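Local coordinates for protein 3-oxosteroid 1-dehydrogenase (Sterolibacterium denitrificans, PDB 7P18) that probably introduces a double bond into ring A of 3-oxosteroids, passing the electrons to an acceptor by way of its FAD cofactor, at residues L268-R280 / A290-I304. Residues are numbered along the deposited sequence; the frame is centred on the assembly and turned at random.
With FAD (flavin-adenine dinucleotide), chain C.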
ATOM      1  N   LEU A 268       6.382  13.190  12.804  1.00 24.47           N
ATOM      2  CA  LEU A 268       5.237  12.262  12.973  1.00 24.34           C
ATOM      3  C   LEU A 268       5.153  11.387  11.725  1.00 23.77           C
ATOM      4  O   LEU A 268       4.690  11.886  10.669  1.00 25.62           O
ATOM      5  CB  LEU A 268       3.957  13.063  13.186  1.00 24.57           C
ATOM      6  CG  LEU A 268       3.987  13.974  14.424  1.00 26.35           C
ATOM      7  CD1 LEU A 268       2.676  14.708  14.542  1.00 25.85           C
ATOM      8  CD2 LEU A 268       4.321  13.199  15.703  1.00 27.15           C
ATOM      9  N   GLY A 269       5.554  10.133  11.846  1.00 24.05           N
ATOM     10  CA  GLY A 269       5.391   9.101  10.801  1.00 22.90           C
ATOM     11  C   GLY A 269       4.711   7.846  11.342  1.00 21.87           C
ATOM     12  O   GLY A 269       5.220   6.750  11.116  1.00 22.09           O
ATOM     13  N   ALA A 270       3.580   8.031  12.008  1.00 22.92           N
ATOM     14  CA  ALA A 270       2.897   6.979  12.788  1.00 24.96           C
ATOM     15  C   ALA A 270       1.771   6.345  11.991  1.00 22.60           C
ATOM     16  O   ALA A 270       0.969   5.629  12.612  1.00 22.78           O
ATOM     17  CB  ALA A 270       2.366   7.584  14.055  1.00 23.49           C
ATOM     18  N   GLY A 271       1.643   6.659  10.700  1.00 20.92           N
ATOM     19  CA  GLY A 271       0.539   6.125   9.882  1.00 22.40           C
ATOM     20  C   GLY A 271      -0.778   6.798  10.134  1.00 22.53           C
ATOM     21  O   GLY A 271      -0.795   7.883  10.764  1.00 23.21           O
ATOM     22  N   GLY A 272      -1.867   6.182   9.663  1.00 19.24           N
ATOM     23  CA  GLY A 272      -3.186   6.794   9.631  1.00 20.47           C
ATOM     24  C   GLY A 272      -4.058   6.401  10.820  1.00 18.86           C
ATOM     25  O   GLY A 272      -3.530   6.173  11.927  1.00 23.13           O
ATOM     26  N   PHE A 273      -5.352   6.298  10.568  1.00 21.94           N
ATOM     27  CA  PHE A 273      -6.352   6.011  11.639  1.00 20.13           C
ATOM     28  C   PHE A 273      -7.287   4.880  11.194  1.00 21.73           C
ATOM     29  O   PHE A 273      -8.365   4.755  11.801  1.00 23.68           O
ATOM     30  CB  PHE A 273      -7.093   7.309  11.991  1.00 21.03           C
ATOM     31  CG  PHE A 273      -7.937   7.940  10.921  1.00 20.65           C
ATOM     32  CD1 PHE A 273      -9.257   7.593  10.742  1.00 21.50           C
ATOM     33  CD2 PHE A 273      -7.433   8.958  10.130  1.00 21.76           C
ATOM     34  CE1 PHE A 273     -10.043   8.222   9.808  1.00 21.30           C
ATOM     35  CE2 PHE A 273      -8.228   9.578   9.187  1.00 19.72           C
ATOM     36  CZ  PHE A 273      -9.522   9.206   9.012  1.00 20.39           C
ATOM     37  N   GLU A 274      -6.879   4.047  10.225  1.00 20.25           N
ATOM     38  CA  GLU A 274      -7.744   2.981   9.632  1.00 19.71           C
ATOM     39  C   GLU A 274      -8.209   1.991  10.721  1.00 22.02           C
ATOM     40  O   GLU A 274      -9.277   1.406  10.522  1.00 21.83           O
ATOM     41  CB  GLU A 274      -7.086   2.222   8.469  1.00 20.31           C
ATOM     42  CG  GLU A 274      -5.775   1.538   8.794  1.00 21.41           C
ATOM     43  CD  GLU A 274      -4.492   2.365   8.772  1.00 19.35           C
ATOM     44  OE1 GLU A 274      -4.603   3.613   8.581  1.00 19.56           O
ATOM     45  OE2 GLU A 274      -3.408   1.774   8.969  1.00 21.84           O
ATOM     46  N   ARG A 275      -7.424   1.792  11.786  1.00 21.36           N
ATOM     47  CA  ARG A 275      -7.751   0.832  12.877  1.00 22.33           C
ATOM     48  C   ARG A 275      -8.539   1.485  14.023  1.00 24.76           C
ATOM     49  O   ARG A 275      -8.840   0.772  15.001  1.00 24.83           O
ATOM     50  CB  ARG A 275      -6.480   0.158  13.362  1.00 22.22           C
ATOM     51  CG  ARG A 275      -5.901  -0.836  12.371  1.00 22.93           C
ATOM     52  CD  ARG A 275      -6.688  -2.131  12.264  1.00 24.17           C
ATOM     53  NE  ARG A 275      -6.340  -2.979  11.106  1.00 23.40           N
ATOM     54  CZ  ARG A 275      -7.077  -4.004  10.669  1.00 22.70           C
ATOM     55  NH1 ARG A 275      -8.196  -4.326  11.304  1.00 23.54           N
ATOM     56  NH2 ARG A 275      -6.723  -4.685   9.587  1.00 24.32           N
ATOM     57  N   ASN A 276      -8.972   2.739  13.880  1.00 23.70           N
ATOM     58  CA  ASN A 276      -9.754   3.453  14.926  1.00 25.84           C
ATOM     59  C   ASN A 276     -11.174   3.626  14.414  1.00 22.90           C
ATOM     60  O   ASN A 276     -11.447   4.517  13.578  1.00 22.39           O
ATOM     61  CB  ASN A 276      -9.050   4.757  15.341  1.00 25.60           C
ATOM     62  CG  ASN A 276      -9.784   5.512  16.433  1.00 27.79           C
ATOM     63  OD1 ASN A 276     -11.003   5.457  16.499  1.00 27.10           O
ATOM     64  ND2 ASN A 276      -9.068   6.305  17.214  1.00 24.88           N
ATOM     65  N   GLN A 277     -12.096   2.752  14.867  1.00 23.86           N
ATOM     66  CA  GLN A 277     -13.480   2.734  14.333  1.00 21.83           C
ATOM     67  C   GLN A 277     -14.159   4.073  14.637  1.00 22.30           C
ATOM     68  O   GLN A 277     -14.959   4.554  13.814  1.00 20.35           O
ATOM     69  CB  GLN A 277     -14.258   1.531  14.904  1.00 23.06           C
ATOM     70  CG  GLN A 277     -15.676   1.468  14.402  1.00 22.28           C
ATOM     71  CD  GLN A 277     -15.716   1.019  12.975  1.00 21.52           C
ATOM     72  OE1 GLN A 277     -14.850   0.268  12.544  1.00 23.48           O
ATOM     73  NE2 GLN A 277     -16.759   1.414  12.286  1.00 23.25           N
ATOM     74  N   GLN A 278     -13.899   4.690  15.790  1.00 24.80           N
ATOM     75  CA  GLN A 278     -14.550   5.995  16.118  1.00 25.27           C
ATOM     76  C   GLN A 278     -14.117   7.058  15.082  1.00 21.73           C
ATOM     77  O   GLN A 278     -14.952   7.818  14.569  1.00 22.70           O
ATOM     78  CB  GLN A 278     -14.160   6.399  17.543  1.00 28.10           C
ATOM     79  CG  GLN A 278     -14.620   7.797  17.935  1.00 38.16           C
ATOM     80  CD  GLN A 278     -13.678   8.921  17.512  1.00 44.60           C
ATOM     81  OE1 GLN A 278     -12.465   8.902  17.764  1.00 58.08           O
ATOM     82  NE2 GLN A 278     -14.247   9.951  16.903  1.00 44.01           N
ATOM     83  N   MET A 279     -12.826   7.103  14.767  1.00 25.28           N
ATOM     84  CA  MET A 279     -12.299   8.096  13.792  1.00 23.09           C
ATOM     85  C   MET A 279     -12.819   7.772  12.382  1.00 22.54           C
ATOM     86  O   MET A 279     -13.230   8.710  11.678  1.00 24.78           O
ATOM     87  CB  MET A 279     -10.773   8.128  13.869  1.00 22.88           C
ATOM     88  CG  MET A 279     -10.275   8.814  15.128  1.00 27.70           C
ATOM     89  SD  MET A 279      -8.485   9.053  15.180  1.00 25.24           S
ATOM     90  CE  MET A 279      -8.330  10.432  14.065  1.00 27.12           C
ATOM     91  N   ARG A 280     -12.926   6.480  12.012  1.00 22.10           N
ATOM     92  CA  ARG A 280     -13.547   6.079  10.729  1.00 22.71           C
ATOM     93  C   ARG A 280     -14.950   6.635  10.695  1.00 21.83           C
ATOM     94  O   ARG A 280     -15.355   7.261   9.697  1.00 24.28           O
ATOM     95  CB  ARG A 280     -13.557   4.560  10.526  1.00 23.37           C
ATOM     96  CG  ARG A 280     -12.197   3.895  10.476  1.00 21.27           C
ATOM     97  CD  ARG A 280     -12.361   2.390  10.165  1.00 21.92           C
ATOM     98  NE  ARG A 280     -12.810   2.155   8.807  1.00 23.63           N
ATOM     99  CZ  ARG A 280     -12.026   1.692   7.824  1.00 25.28           C
ATOM    100  NH1 ARG A 280     -10.763   1.400   8.052  1.00 22.18           N
ATOM    101  NH2 ARG A 280     -12.515   1.534   6.610  1.00 28.83           N
ATOM    102  N   ALA A 290     -13.305  -1.066  10.403  1.00 22.42           N
ATOM    103  CA  ALA A 290     -11.867  -1.307  10.548  1.00 23.28           C
ATOM    104  C   ALA A 290     -11.536  -2.762  10.170  1.00 26.86           C
ATOM    105  O   ALA A 290     -10.433  -2.988   9.676  1.00 22.20           O
ATOM    106  CB  ALA A 290     -11.415  -0.971  11.943  1.00 21.33           C
ATOM    107  N   ALA A 291     -12.450  -3.724  10.395  1.00 23.11           N
ATOM    108  CA  ALA A 291     -12.190  -5.156  10.116  1.00 23.60           C
ATOM    109  C   ALA A 291     -11.884  -5.350   8.625  1.00 20.57           C
ATOM    110  O   ALA A 291     -11.272  -6.345   8.289  1.00 23.57           O
ATOM    111  CB  ALA A 291     -13.409  -5.997  10.503  1.00 26.73           C
ATOM    112  N   TRP A 292     -12.349  -4.450   7.757  1.00 22.43           N
ATOM    113  CA  TRP A 292     -12.172  -4.614   6.292  1.00 23.25           C
ATOM    114  C   TRP A 292     -10.754  -4.202   5.866  1.00 24.33           C
ATOM    115  O   TRP A 292     -10.392  -4.468   4.693  1.00 21.73           O
ATOM    116  CB  TRP A 292     -13.211  -3.822   5.536  1.00 23.51           C
ATOM    117  CG  TRP A 292     -14.617  -4.196   5.851  1.00 23.47           C
ATOM    118  CD1 TRP A 292     -15.057  -5.346   6.440  1.00 24.24           C
ATOM    119  CD2 TRP A 292     -15.760  -3.375   5.634  1.00 22.56           C
ATOM    120  NE1 TRP A 292     -16.405  -5.291   6.586  1.00 23.28           N
ATOM    121  CE2 TRP A 292     -16.870  -4.102   6.131  1.00 22.40           C
ATOM    122  CE3 TRP A 292     -15.974  -2.084   5.127  1.00 23.01           C
ATOM    123  CZ2 TRP A 292     -18.154  -3.602   6.061  1.00 22.58           C
ATOM    124  CZ3 TRP A 292     -17.258  -1.612   5.036  1.00 25.65           C
ATOM    125  CH2 TRP A 292     -18.327  -2.350   5.505  1.00 24.12           C
ATOM    126  N   SER A 293      -9.976  -3.600   6.761  1.00 22.62           N
ATOM    127  CA  SER A 293      -8.629  -3.095   6.436  1.00 21.25           C
ATOM    128  C   SER A 293      -7.681  -4.262   6.176  1.00 23.07           C
ATOM    129  O   SER A 293      -7.853  -5.317   6.795  1.00 20.80           O
ATOM    130  CB  SER A 293      -8.112  -2.174   7.520  1.00 20.86           C
ATOM    131  OG  SER A 293      -6.885  -1.542   7.107  1.00 21.28           O
ATOM    132  N   ALA A 294      -6.665  -4.019   5.329  1.00 20.85           N
ATOM    133  CA  ALA A 294      -5.559  -4.938   5.001  1.00 21.67           C
ATOM    134  C   ALA A 294      -4.322  -4.618   5.842  1.00 21.77           C
ATOM    135  O   ALA A 294      -3.332  -5.282   5.683  1.00 22.90           O
ATOM    136  CB  ALA A 294      -5.254  -4.824   3.525  1.00 22.89           C
ATOM    137  N   THR A 295      -4.390  -3.640   6.741  1.00 20.75           N
ATOM    138  CA  THR A 295      -3.225  -3.131   7.486  1.00 20.53           C
ATOM    139  C   THR A 295      -2.978  -3.951   8.741  1.00 24.16           C
ATOM    140  O   THR A 295      -3.873  -4.681   9.217  1.00 24.30           O
ATOM    141  CB  THR A 295      -3.431  -1.676   7.907  1.00 20.48           C
ATOM    142  OG1 THR A 295      -4.613  -1.611   8.731  1.00 20.82           O
ATOM    143  CG2 THR A 295      -3.590  -0.766   6.701  1.00 19.23           C
ATOM    144  N   PRO A 296      -1.793  -3.790   9.352  1.00 24.20           N
ATOM    145  CA  PRO A 296      -1.572  -4.276  10.709  1.00 23.81           C
ATOM    146  C   PRO A 296      -2.458  -3.560  11.736  1.00 22.52           C
ATOM    147  O   PRO A 296      -3.264  -2.693  11.410  1.00 22.74           O
ATOM    148  CB  PRO A 296      -0.077  -4.032  10.953  1.00 24.73           C
ATOM    149  CG  PRO A 296       0.514  -3.925   9.559  1.00 24.95           C
ATOM    150  CD  PRO A 296      -0.568  -3.268   8.744  1.00 25.20           C
ATOM    151  N   PRO A 297      -2.376  -3.946  13.031  1.00 23.93           N
ATOM    152  CA  PRO A 297      -3.381  -3.514  14.005  1.00 24.62           C
ATOM    153  C   PRO A 297      -3.342  -2.057  14.515  1.00 25.30           C
ATOM    154  O   PRO A 297      -4.318  -1.633  15.083  1.00 23.56           O
ATOM    155  CB  PRO A 297      -3.114  -4.472  15.187  1.00 26.05           C
ATOM    156  CG  PRO A 297      -2.362  -5.628  14.595  1.00 27.52           C
ATOM    157  CD  PRO A 297      -1.478  -5.001  13.542  1.00 26.07           C
ATOM    158  N   HIS A 298      -2.162  -1.427  14.529  1.00 23.93           N
ATOM    159  CA  HIS A 298      -1.953  -0.216  15.381  1.00 24.74           C
ATOM    160  C   HIS A 298      -2.317   1.184  14.859  1.00 25.09           C
ATOM    161  O   HIS A 298      -2.559   2.048  15.725  1.00 25.32           O
ATOM    162  CB  HIS A 298      -0.519  -0.217  15.933  1.00 25.26           C
ATOM    163  CG  HIS A 298      -0.032  -1.569  16.336  1.00 27.05           C
ATOM    164  ND1 HIS A 298      -0.465  -2.197  17.488  1.00 30.48           N
ATOM    165  CD2 HIS A 298       0.844  -2.414  15.750  1.00 26.43           C
ATOM    166  CE1 HIS A 298       0.123  -3.371  17.594  1.00 29.76           C
ATOM    167  NE2 HIS A 298       0.931  -3.528  16.540  1.00 28.61           N
ATOM    168  N   ASN A 299      -2.360   1.445  13.556  1.00 22.49           N
ATOM    169  CA  ASN A 299      -2.560   2.867  13.148  1.00 23.34           C
ATOM    170  C   ASN A 299      -3.951   3.328  13.582  1.00 23.86           C
ATOM    171  O   ASN A 299      -4.930   3.100  12.855  1.00 23.46           O
ATOM    172  CB  ASN A 299      -2.279   3.082  11.653  1.00 21.08           C
ATOM    173  CG  ASN A 299      -0.894   2.646  11.261  1.00 22.53           C
ATOM    174  OD1 ASN A 299      -0.016   2.432  12.130  1.00 23.94           O
ATOM    175  ND2 ASN A 299      -0.682   2.514   9.962  1.00 22.33           N
ATOM    176  N   THR A 300      -4.017   4.013  14.734  1.00 22.94           N
ATOM    177  CA  THR A 300      -5.271   4.408  15.423  1.00 24.96           C
ATOM    178  C   THR A 300      -5.327   5.939  15.552  1.00 27.41           C
ATOM    179  O   THR A 300      -6.074   6.423  16.393  1.00 23.36           O
ATOM    180  CB  THR A 300      -5.365   3.676  16.776  1.00 27.20           C
ATOM    181  OG1 THR A 300      -4.186   3.833  17.576  1.00 26.01           O
ATOM    182  CG2 THR A 300      -5.553   2.183  16.591  1.00 28.27           C
ATOM    183  N   GLY A 301      -4.543   6.697  14.761  1.00 22.70           N
ATOM    184  CA  GLY A 301      -4.740   8.159  14.676  1.00 22.99           C
ATOM    185  C   GLY A 301      -4.204   8.878  15.922  1.00 23.44           C
ATOM    186  O   GLY A 301      -4.616  10.026  16.156  1.00 25.28           O
ATOM    187  N   ASP A 302      -3.283   8.259  16.653  1.00 23.26           N
ATOM    188  CA  ASP A 302      -2.794   8.762  17.969  1.00 26.58           C
ATOM    189  C   ASP A 302      -2.086  10.122  17.804  1.00 25.90           C
ATOM    190  O   ASP A 302      -2.266  10.997  18.644  1.00 28.26           O
ATOM    191  CB  ASP A 302      -1.832   7.785  18.621  1.00 25.59           C
ATOM    192  CG  ASP A 302      -2.396   6.387  18.906  1.00 28.23           C
ATOM    193  OD1 ASP A 302      -3.611   6.247  18.964  1.00 25.97           O
ATOM    194  OD2 ASP A 302      -1.583   5.471  19.064  1.00 25.07           O
ATOM    195  N   THR A 303      -1.287  10.306  16.768  1.00 26.17           N
ATOM    196  CA  THR A 303      -0.538  11.575  16.543  1.00 27.71           C
ATOM    197  C   THR A 303      -1.443  12.593  15.866  1.00 31.47           C
ATOM    198  O   THR A 303      -1.226  13.811  16.064  1.00 28.79           O
ATOM    199  CB  THR A 303       0.757  11.366  15.758  1.00 25.37           C
ATOM    200  OG1 THR A 303       0.403  11.007  14.412  1.00 28.29           O
ATOM    201  CG2 THR A 303       1.640  10.318  16.370  1.00 23.96           C
ATOM    202  N   ILE A 304      -2.424  12.148  15.081  1.00 26.22           N
ATOM    203  CA  ILE A 304      -3.377  13.059  14.409  1.00 27.01           C
ATOM    204  C   ILE A 304      -4.171  13.796  15.492  1.00 28.45           C
ATOM    205  O   ILE A 304      -4.253  15.061  15.461  1.00 27.81           O
ATOM    206  CB  ILE A 304      -4.269  12.286  13.401  1.00 25.59           C
ATOM    207  CG1 ILE A 304      -3.427  11.796  12.216  1.00 26.14           C
ATOM    208  CG2 ILE A 304      -5.411  13.165  12.949  1.00 29.26           C
ATOM    209  CD1 ILE A 304      -4.144  10.853  11.258  1.00 28.47           C
TER
HETATM  210  PA  FAD C 601       3.180   2.485   8.503  1.00 22.25           P
HETATM  211  O1A FAD C 601       4.041   1.828   7.486  1.00 20.93           O
HETATM  212  O2A FAD C 601       1.985   1.652   8.887  1.00 21.24           O
HETATM  213  O5B FAD C 601       4.088   2.786   9.765  1.00 22.27           O
HETATM  214  C5B FAD C 601       3.495   3.456  10.909  1.00 21.40           C
HETATM  215  C4B FAD C 601       4.127   2.903  12.150  1.00 20.82           C
HETATM  216  O4B FAD C 601       3.812   3.780  13.266  1.00 24.47           O
HETATM  217  C3B FAD C 601       3.662   1.491  12.567  1.00 22.05           C
HETATM  218  O3B FAD C 601       4.773   0.638  12.818  1.00 22.28           O
HETATM  219  C2B FAD C 601       2.819   1.749  13.819  1.00 24.19           C
HETATM  220  O2B FAD C 601       2.738   0.618  14.676  1.00 23.55           O
HETATM  221  C1B FAD C 601       3.483   3.003  14.387  1.00 23.41           C
HETATM  222  N9A FAD C 601       2.646   3.780  15.302  1.00 24.23           N
HETATM  223  C8A FAD C 601       1.293   3.967  15.283  1.00 22.74           C
HETATM  224  N7A FAD C 601       0.856   4.653  16.335  1.00 24.82           N
HETATM  225  C5A FAD C 601       2.006   4.966  17.049  1.00 22.91           C
HETATM  226  C6A FAD C 601       2.223   5.682  18.246  1.00 22.67           C
HETATM  227  N6A FAD C 601       1.247   6.185  19.012  1.00 22.78           N
HETATM  228  N1A FAD C 601       3.498   5.800  18.673  1.00 22.24           N
HETATM  229  C2A FAD C 601       4.471   5.259  17.935  1.00 23.26           C
HETATM  230  N3A FAD C 601       4.384   4.502  16.836  1.00 23.85           N
HETATM  231  C4A FAD C 601       3.105   4.422  16.428  1.00 24.95           C
HETATM  232  N1  FAD C 601       1.876   1.524  -0.944  1.00 21.16           N
HETATM  233  C2  FAD C 601       2.791   1.820  -1.895  1.00 23.27           C
HETATM  234  O2  FAD C 601       3.051   3.003  -2.184  1.00 21.63           O
HETATM  235  N3  FAD C 601       3.470   0.864  -2.537  1.00 21.91           N
HETATM  236  C4  FAD C 601       3.099  -0.464  -2.485  1.00 24.80           C
HETATM  237  O4  FAD C 601       3.831  -1.295  -3.012  1.00 23.17           O
HETATM  238  C4X FAD C 601       2.119  -0.833  -1.525  1.00 24.67           C
HETATM  239  N5  FAD C 601       1.762  -2.102  -1.414  1.00 24.67           N
HETATM  240  C5X FAD C 601       0.868  -2.427  -0.421  1.00 22.08           C
HETATM  241  C6  FAD C 601       0.541  -3.787  -0.215  1.00 25.62           C
HETATM  242  C7  FAD C 601      -0.246  -4.191   0.855  1.00 25.05           C
HETATM  243  C7M FAD C 601      -0.559  -5.657   1.074  1.00 24.43           C
HETATM  244  C8  FAD C 601      -0.680  -3.228   1.783  1.00 23.71           C
HETATM  245  C8M FAD C 601      -1.519  -3.642   2.979  1.00 27.91           C
HETATM  246  C9  FAD C 601      -0.438  -1.889   1.547  1.00 22.55           C
HETATM  247  C9A FAD C 601       0.379  -1.458   0.484  1.00 23.19           C
HETATM  248  N10 FAD C 601       0.660  -0.106   0.231  1.00 22.20           N
HETATM  249  C10 FAD C 601       1.563   0.252  -0.761  1.00 23.65           C
HETATM  250  C1' FAD C 601       0.226   0.937   1.168  1.00 20.37           C
HETATM  251  C2' FAD C 601       1.369   1.252   2.158  1.00 20.47           C
HETATM  252  O2' FAD C 601       1.860   0.088   2.820  1.00 19.97           O
HETATM  253  C3' FAD C 601       0.975   2.303   3.210  1.00 19.24           C
HETATM  254  O3' FAD C 601       0.169   3.340   2.647  1.00 20.05           O
HETATM  255  C4' FAD C 601       2.204   2.863   3.896  1.00 20.17           C
HETATM  256  O4' FAD C 601       2.958   1.770   4.400  1.00 21.86           O
HETATM  257  C5' FAD C 601       1.898   3.842   5.009  1.00 20.20           C
HETATM  258  O5' FAD C 601       3.167   4.179   5.603  1.00 20.79           O
HETATM  259  P   FAD C 601       3.217   4.990   6.969  1.00 21.66           P
HETATM  260  O1P FAD C 601       4.659   5.091   7.231  1.00 21.93           O
HETATM  261  O2P FAD C 601       2.335   6.156   6.974  1.00 20.91           O
HETATM  262  O3P FAD C 601       2.602   3.925   8.049  1.00 22.35           O
HETATM  263  O   HOH W   1      -2.222   4.239   7.462  1.00 20.68           O
HETATM  264  O   HOH W   2      -2.701  -0.022  10.889  1.00 20.56           O
HETATM  265  O   HOH W   3      -8.969  -6.588   9.680  1.00 25.49           O
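In the FAD-binding wall that follows Rossmann strand 265-268, Asn299 is the first-shell ligand and Glu274 its second-shell partner, the two side chains running alongside each other. Asn299 ND2 gives one hydrogen to the phosphate oxygen FAD O2A (3.0 Å) in a nearly straight bond, and the other to Glu274 OE2 (3.0 Å) in a clearly bent one, with carboxylate and amide planes 86° apart. An amide suits this place because its NH2 can serve phosphate and carboxylate at once. Glu274 reaches it by a chain bent at chi2 (-82°), and two waters take up its oxygens as well. Gly271 CA comes within 3.4 Å of FAD O2P; its positive phi suits glycine, and a CB would collide with Asn299 ND2.

Arg275 suits its site because a long chain, also bent at chi2, carries several N-H groups to the carbonyls of loop 293-297. Its backbone N binds Asn299 O (3.0 Å), while NH2 donates to Thr295 O (2.9 Å) and NE more weakly to Pro296 O; Ser293 CB packs over one guanidinium face. With alanine at this position, the latter two carbonyls would probably lose their side-chain donors and the loop its anchor. Asn276, CG anti to N (chi1 -179°), works both ways: ND2 binds Thr300 O (3.1 Å) and OD1 caps helix 277-283 at Met279 N. Gln277 OE1 accepts from Ala290 N (3.0 Å), its NE2 bonding Glu281; Ile304 CD1 meets the Phe273 ring edge.

Arg280 salt-bridges Asp495, bonds Thr288 through NE and grips Glu274 O, while Asp302 OD2 accepts from adenine N6A and salt-bridges Lys38. Side-chain donors thus tie down loop carbonyls, and Glu274 probably orients the phosphate-holding amide.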